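Local coordinates for protein ATP-dependent DNA helicase (PDB 5V9X) that probably couples ATP hydrolysis to 3'-to-5' tracking along single-stranded DNA, unwinding RNA:DNA duplexes as a bacterial helicase of the Lhr family, at residues 697-702 with 740-745. Residues are numbered along the deposited sequence; the frame is centred on the assembly and turned at random.
Sequences WRVILH and VRLPDS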
ATOM      1  N   TRP A 697     -35.668   4.348 -13.128  1.00107.71           N
ATOM      2  CA  TRP A 697     -34.579   4.411 -14.090  1.00 98.12           C
ATOM      3  C   TRP A 697     -33.234   4.170 -13.415  1.00 92.16           C
ATOM      4  O   TRP A 697     -33.047   4.445 -12.227  1.00 92.84           O
ATOM      5  CB  TRP A 697     -34.559   5.769 -14.792  1.00 95.17           C
ATOM      6  CG  TRP A 697     -35.543   5.897 -15.909  1.00 96.60           C
ATOM      7  CD1 TRP A 697     -36.586   6.773 -15.990  1.00 98.75           C
ATOM      8  CD2 TRP A 697     -35.575   5.124 -17.115  1.00 96.42           C
ATOM      9  NE1 TRP A 697     -37.263   6.595 -17.171  1.00101.64           N
ATOM     10  CE2 TRP A 697     -36.664   5.587 -17.879  1.00 99.67           C
ATOM     11  CE3 TRP A 697     -34.790   4.085 -17.620  1.00 91.94           C
ATOM     12  CZ2 TRP A 697     -36.985   5.047 -19.122  1.00 98.52           C
ATOM     13  CZ3 TRP A 697     -35.110   3.550 -18.854  1.00 89.11           C
ATOM     14  CH2 TRP A 697     -36.197   4.031 -19.590  1.00 92.65           C
ATOM     15  N   ARG A 698     -32.289   3.654 -14.197  1.00 87.10           N
ATOM     16  CA  ARG A 698     -30.916   3.459 -13.746  1.00 82.56           C
ATOM     17  C   ARG A 698     -29.981   3.754 -14.906  1.00 73.83           C
ATOM     18  O   ARG A 698     -30.019   3.060 -15.927  1.00 67.73           O
ATOM     19  CB  ARG A 698     -30.695   2.041 -13.216  1.00 87.18           C
ATOM     20  CG  ARG A 698     -30.689   1.962 -11.702  1.00 88.55           C
ATOM     21  CD  ARG A 698     -30.431   0.552 -11.202  1.00 84.59           C
ATOM     22  NE  ARG A 698     -30.308   0.520  -9.747  1.00 79.39           N
ATOM     23  CZ  ARG A 698     -31.340   0.548  -8.911  1.00 83.75           C
ATOM     24  NH1 ARG A 698     -32.578   0.612  -9.383  1.00 88.25           N
ATOM     25  NH2 ARG A 698     -31.136   0.517  -7.601  1.00 86.61           N
ATOM     26  N   VAL A 699     -29.149   4.779 -14.749  1.00 75.93           N
ATOM     27  CA  VAL A 699     -28.223   5.224 -15.783  1.00 75.74           C
ATOM     28  C   VAL A 699     -26.808   4.956 -15.292  1.00 69.29           C
ATOM     29  O   VAL A 699     -26.380   5.514 -14.275  1.00 68.11           O
ATOM     30  CB  VAL A 699     -28.423   6.708 -16.121  1.00 81.50           C
ATOM     31  CG1 VAL A 699     -27.573   7.096 -17.314  1.00 85.72           C
ATOM     32  CG2 VAL A 699     -29.892   6.996 -16.389  1.00 82.12           C
ATOM     33  N   ILE A 700     -26.081   4.112 -16.018  1.00 66.22           N
ATOM     34  CA  ILE A 700     -24.749   3.667 -15.629  1.00 61.79           C
ATOM     35  C   ILE A 700     -23.737   4.224 -16.617  1.00 61.09           C
ATOM     36  O   ILE A 700     -23.898   4.068 -17.834  1.00 63.50           O
ATOM     37  CB  ILE A 700     -24.667   2.132 -15.570  1.00 56.84           C
ATOM     38  CG1 ILE A 700     -25.598   1.589 -14.485  1.00 52.99           C
ATOM     39  CG2 ILE A 700     -23.238   1.687 -15.320  1.00 52.75           C
ATOM     40  CD1 ILE A 700     -25.672   0.082 -14.445  1.00 48.64           C
ATOM     41  N   LEU A 701     -22.700   4.875 -16.098  1.00 59.04           N
ATOM     42  CA  LEU A 701     -21.568   5.303 -16.908  1.00 58.77           C
ATOM     43  C   LEU A 701     -20.499   4.222 -16.846  1.00 58.90           C
ATOM     44  O   LEU A 701     -20.074   3.829 -15.756  1.00 61.30           O
ATOM     45  CB  LEU A 701     -21.004   6.637 -16.421  1.00 55.09           C
ATOM     46  CG  LEU A 701     -19.660   7.048 -17.031  1.00 52.09           C
ATOM     47  CD1 LEU A 701     -19.755   7.162 -18.548  1.00 50.12           C
ATOM     48  CD2 LEU A 701     -19.161   8.350 -16.420  1.00 48.67           C
ATOM     49  N   HIS A 702     -20.080   3.733 -18.007  1.00 56.40           N
ATOM     50  CA  HIS A 702     -19.040   2.720 -18.093  1.00 56.12           C
ATOM     51  C   HIS A 702     -17.723   3.377 -18.484  1.00 58.22           C
ATOM     52  O   HIS A 702     -17.644   4.059 -19.510  1.00 61.35           O
ATOM     53  CB  HIS A 702     -19.413   1.641 -19.107  1.00 59.33           C
ATOM     54  CG  HIS A 702     -20.523   0.737 -18.665  1.00 60.03           C
ATOM     55  ND1 HIS A 702     -21.836   1.148 -18.597  1.00 61.84           N
ATOM     56  CD2 HIS A 702     -20.516  -0.562 -18.284  1.00 60.15           C
ATOM     57  CE1 HIS A 702     -22.590   0.144 -18.191  1.00 60.13           C
ATOM     58  NE2 HIS A 702     -21.814  -0.905 -17.992  1.00 61.23           N
ATOM     59  N   VAL A 740     -26.217   5.724 -11.330  1.00 61.78           N
ATOM     60  CA  VAL A 740     -27.219   6.734 -11.011  1.00 70.61           C
ATOM     61  C   VAL A 740     -28.591   6.074 -11.045  1.00 82.44           C
ATOM     62  O   VAL A 740     -28.854   5.215 -11.893  1.00 87.72           O
ATOM     63  CB  VAL A 740     -27.155   7.926 -11.992  1.00 66.34           C
ATOM     64  CG1 VAL A 740     -28.241   8.945 -11.684  1.00 66.93           C
ATOM     65  CG2 VAL A 740     -25.784   8.582 -11.943  1.00 59.32           C
ATOM     66  N   ARG A 741     -29.459   6.463 -10.113  1.00 85.43           N
ATOM     67  CA  ARG A 741     -30.830   5.972 -10.065  1.00 90.37           C
ATOM     68  C   ARG A 741     -31.783   7.155 -10.008  1.00 92.86           C
ATOM     69  O   ARG A 741     -31.604   8.063  -9.189  1.00 93.94           O
ATOM     70  CB  ARG A 741     -31.054   5.048  -8.862  1.00 97.73           C
ATOM     71  CG  ARG A 741     -32.515   4.701  -8.615  1.00106.83           C
ATOM     72  CD  ARG A 741     -32.667   3.580  -7.598  1.00111.35           C
ATOM     73  NE  ARG A 741     -33.691   3.885  -6.602  1.00115.52           N
ATOM     74  CZ  ARG A 741     -33.430   4.207  -5.340  1.00116.42           C
ATOM     75  NH1 ARG A 741     -32.176   4.253  -4.915  1.00114.62           N
ATOM     76  NH2 ARG A 741     -34.421   4.472  -4.499  1.00118.85           N
ATOM     77  N   LEU A 742     -32.791   7.143 -10.879  1.00 94.14           N
ATOM     78  CA  LEU A 742     -33.777   8.209 -10.950  1.00 94.92           C
ATOM     79  C   LEU A 742     -35.166   7.583 -11.011  1.00 98.48           C
ATOM     80  O   LEU A 742     -35.392   6.658 -11.810  1.00 97.78           O
ATOM     81  CB  LEU A 742     -33.550   9.110 -12.177  1.00 92.33           C
ATOM     82  CG  LEU A 742     -32.136   9.586 -12.516  1.00 86.38           C
ATOM     83  CD1 LEU A 742     -31.420   8.579 -13.405  1.00 83.57           C
ATOM     84  CD2 LEU A 742     -32.174  10.954 -13.180  1.00 85.46           C
ATOM     85  N   PRO A 743     -36.112   8.041 -10.192  1.00103.42           N
ATOM     86  CA  PRO A 743     -37.490   7.558 -10.331  1.00106.22           C
ATOM     87  C   PRO A 743     -38.058   7.944 -11.688  1.00109.82           C
ATOM     88  O   PRO A 743     -37.700   8.975 -12.263  1.00106.06           O
ATOM     89  CB  PRO A 743     -38.232   8.257  -9.184  1.00104.74           C
ATOM     90  CG  PRO A 743     -37.385   9.440  -8.842  1.00102.54           C
ATOM     91  CD  PRO A 743     -35.972   9.017  -9.098  1.00102.53           C
ATOM     92  N   ASP A 744     -38.944   7.092 -12.201  1.00119.07           N
ATOM     93  CA  ASP A 744     -39.464   7.267 -13.551  1.00122.44           C
ATOM     94  C   ASP A 744     -40.132   8.629 -13.706  1.00124.02           C
ATOM     95  O   ASP A 744     -40.882   9.076 -12.834  1.00124.27           O
ATOM     96  CB  ASP A 744     -40.458   6.156 -13.887  1.00127.59           C
ATOM     97  CG  ASP A 744     -40.742   6.058 -15.373  1.00129.09           C
ATOM     98  OD1 ASP A 744     -40.030   5.301 -16.068  1.00126.84           O
ATOM     99  OD2 ASP A 744     -41.670   6.744 -15.849  1.00131.24           O
ATOM    100  N   SER A 745     -39.848   9.287 -14.824  1.00124.48           N
ATOM    101  CA  SER A 745     -40.354  10.629 -15.081  1.00122.73           C
ATOM    102  C   SER A 745     -41.755  10.585 -15.680  1.00120.63           C
ATOM    103  O   SER A 745     -41.927  10.253 -16.852  1.00117.61           O
ATOM    104  CB  SER A 745     -39.403  11.384 -16.014  1.00118.79           C
ATOM    105  OG  SER A 745     -38.062  11.278 -15.565  1.00112.62           O
TER
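Arg-698 runs extended from CG to NE (chi2 -178°), while Arg-741, with CG anti to its backbone N (chi1 170°) and a bend about its CG-CD bond (chi3 134°), climbs the same face of the sheet beside it. The two side chains lie side by side and point the same way, and CD of Arg-741 lies over one face of the Arg-698 guanidinium, 3.4 Å from NH2 of Arg-698. Beneath them, strands 697-702 and 737-742 pair antiparallel, with Arg-698 and Arg-741 as a non-hydrogen-bonded pair. Val-699 and Val-740 form a hydrogen-bonded pair on one side of it: Val-699 N to Val-740 O is 2.9 Å, and Val-740 N returns a bond to Val-699 O. On the other side Trp-697 faces Leu-742; Leu-742 N gives a straighter bond to Trp-697 O (3.0 Å), whereas the return bond from Trp-697 N is weak. On the other face, which carries Trp-697, Val-699, Val-740 and Leu-742, CG2 of Val-699 meets CD1 of Leu-742 at 3.7 Å; Leu-721 of helix 707-725 packs on Val-740. Past the strand end, the Asp-744 carboxylate lies beside the Trp-697 indole with its plane nearly parallel to the ring, OD1 3.2 Å from NE1 but at an angle too poor for a hydrogen bond. The contact joins two inner strands of the five-stranded mixed sheet in the DEAD/H-associated region, with strand 684-691 on the far side of 697-702. Each arginine has its own carboxylate, Asp-692 bridging to Arg-698 and Glu-729 to Arg-741, so the two like charges probably sit side by side at little electrostatic cost.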